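Local coordinates for protein TfuB1 (Thermobifida fusca, PDB 6JX3) that binds the leader peptide of a lasso peptide precursor through a PqqD-like recognition domain, probably presenting it for processing, at residues Y73-R77 / T78-R82. Numbering follows the deposited sequence. Where two conformers were deposited one is given.
Sequences YEVER and TDAER
The Arg77 guanidinium meets Glu81 OE2 at its edge, in its own plane. Arg77 NE gives Glu81 OE2 an almost straight salt-bridge hydrogen bond, 2.7 Å with an angle of 176°. The oxygen is met on its anti side, and the two planes are turned 65° apart. Arg77 CG lies anti to the backbone N (chi1 165°), and a bend at chi2 swings NE over to the glutamate one turn on. The Arg82 guanidinium has Thr78 O over one face, toward the rim. In the conformer given, its NH1 forms a salt bridge with Asp79 OD1, which also binds zinc, and water 1 links Glu76 N to Asp79 OD2. Glu76 is the N-cap of helix 77-93, and its O accepts from Ala80 N at 2.9 Å. Next to the cap, Val75 CG2 packs on Asp79 CB at 3.7 Å, while Val75 also meets an aromatic side chain of the bound peptide. Arg77 rests on Ala66, Gln67 and Thr70 of helix 62-72. With an alanine in its place, Glu81 OE2 would probably lose its cationic mate and a gap open against helix 62-72. Two salt bridges thus join side chains three and four residues apart at the helix start, and zinc probably further offsets Asp79's charge.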
loop_
_atom_site.group_PDB
_atom_site.type_symbol
_atom_site.label_atom_id
_atom_site.label_comp_id
_atom_site.label_asym_id
_atom_site.label_seq_id
_atom_site.Cartn_x
_atom_site.Cartn_y
_atom_site.Cartn_z
ATOM N N TYR A 73 -1.252 4.752 -16.002
ATOM C CA TYR A 73 -1.571 3.354 -16.235
ATOM C C TYR A 73 -2.880 3.233 -16.990
ATOM O O TYR A 73 -3.714 4.143 -17.003
ATOM C CB TYR A 73 -1.701 2.558 -14.935
ATOM C CG TYR A 73 -0.431 2.474 -14.146
ATOM C CD1 TYR A 73 -0.042 3.507 -13.307
ATOM C CD2 TYR A 73 0.386 1.369 -14.252
ATOM C CE1 TYR A 73 1.133 3.430 -12.591
ATOM C CE2 TYR A 73 1.557 1.278 -13.537
ATOM C CZ TYR A 73 1.927 2.307 -12.712
ATOM O OH TYR A 73 3.102 2.203 -12.010
ATOM N N GLU A 74 -3.064 2.060 -17.591
ATOM C CA GLU A 74 -4.293 1.753 -18.314
ATOM C C GLU A 74 -5.367 1.330 -17.315
ATOM O O GLU A 74 -5.695 0.153 -17.147
ATOM C CB GLU A 74 -4.022 0.679 -19.350
ATOM C CG GLU A 74 -3.073 1.185 -20.394
ATOM C CD GLU A 74 -2.603 0.088 -21.305
ATOM O OE1 GLU A 74 -2.628 -1.088 -20.877
ATOM O OE2 GLU A 74 -2.203 0.417 -22.433
ATOM N N VAL A 75 -5.937 2.327 -16.652
ATOM C CA VAL A 75 -6.979 2.093 -15.662
ATOM C C VAL A 75 -7.922 3.285 -15.678
ATOM O O VAL A 75 -7.491 4.435 -15.812
ATOM C CB VAL A 75 -6.376 1.849 -14.260
ATOM C CG1 VAL A 75 -5.567 3.070 -13.812
ATOM C CG2 VAL A 75 -7.475 1.532 -13.258
ATOM N N GLU A 76 -9.215 2.993 -15.602
ATOM C CA GLU A 76 -10.224 4.034 -15.518
ATOM C C GLU A 76 -10.172 4.698 -14.151
ATOM O O GLU A 76 -9.842 4.067 -13.146
ATOM C CB GLU A 76 -11.614 3.446 -15.751
ATOM C CG GLU A 76 -11.800 2.846 -17.129
ATOM C CD GLU A 76 -12.107 3.895 -18.180
ATOM O OE1 GLU A 76 -12.354 5.061 -17.806
ATOM O OE2 GLU A 76 -12.089 3.553 -19.381
ATOM N N ARG A 77 -10.519 5.984 -14.122
ATOM C CA ARG A 77 -10.558 6.714 -12.857
ATOM C C ARG A 77 -11.425 6.012 -11.815
ATOM O O ARG A 77 -11.033 5.895 -10.646
ATOM C CB ARG A 77 -11.044 8.136 -13.105
ATOM C CG ARG A 77 -11.456 8.847 -11.852
ATOM C CD ARG A 77 -10.286 9.577 -11.267
ATOM N NE ARG A 77 -10.668 10.321 -10.072
ATOM C CZ ARG A 77 -10.166 11.502 -9.740
ATOM N NH1 ARG A 77 -9.266 12.081 -10.527
ATOM N NH2 ARG A 77 -10.561 12.103 -8.623
ATOM N N THR A 78 -12.614 5.546 -12.220
ATOM C CA THR A 78 -13.491 4.878 -11.269
ATOM C C THR A 78 -12.807 3.659 -10.658
ATOM O O THR A 78 -12.859 3.459 -9.438
ATOM C CB THR A 78 -14.805 4.509 -11.963
ATOM O OG1 THR A 78 -15.301 5.662 -12.646
ATOM C CG2 THR A 78 -15.850 4.111 -10.958
ATOM N N ASP A 79 -12.154 2.838 -11.478
ATOM C CA ASP A 79 -11.470 1.661 -10.960
ATOM C C ASP A 79 -10.315 2.056 -10.051
ATOM O O ASP A 79 -10.070 1.405 -9.031
ATOM C CB ASP A 79 -10.961 0.800 -12.111
ATOM C CG ASP A 79 -12.063 -0.011 -12.761
ATOM O OD1 ASP A 79 -13.083 -0.272 -12.091
ATOM O OD2 ASP A 79 -11.905 -0.375 -13.943
ATOM N N ALA A 80 -9.590 3.115 -10.421
ATOM C CA ALA A 80 -8.479 3.569 -9.594
ATOM C C ALA A 80 -8.964 3.993 -8.222
ATOM O O ALA A 80 -8.363 3.624 -7.208
ATOM C CB ALA A 80 -7.746 4.725 -10.268
ATOM N N GLU A 81 -10.062 4.757 -8.166
ATOM C CA GLU A 81 -10.585 5.169 -6.867
ATOM C C GLU A 81 -11.004 3.967 -6.028
ATOM O O GLU A 81 -10.750 3.935 -4.822
ATOM C CB GLU A 81 -11.765 6.121 -7.037
ATOM C CG GLU A 81 -11.386 7.433 -7.687
ATOM C CD GLU A 81 -12.471 8.466 -7.570
ATOM O OE1 GLU A 81 -13.161 8.458 -6.538
ATOM O OE2 GLU A 81 -12.609 9.285 -8.499
ATOM N N ARG A 82 -11.667 2.985 -6.640
ATOM C CA ARG A 82 -12.081 1.813 -5.874
ATOM C C ARG A 82 -10.885 1.013 -5.409
ATOM O O ARG A 82 -10.871 0.509 -4.283
ATOM C CB ARG A 82 -12.982 0.912 -6.703
ATOM C CG ARG A 82 -14.256 1.505 -7.159
ATOM C CD ARG A 82 -15.227 0.357 -7.248
ATOM N NE ARG A 82 -15.076 -0.309 -8.539
ATOM C CZ ARG A 82 -15.483 0.203 -9.694
ATOM N NH1 ARG A 82 -15.291 -0.465 -10.826
ATOM N NH2 ARG A 82 -16.127 1.358 -9.708
HETATM O O HOH W 1 -10.106 0.306 -15.677
HETATM O O HOH W 2 -13.785 6.190 -14.901
#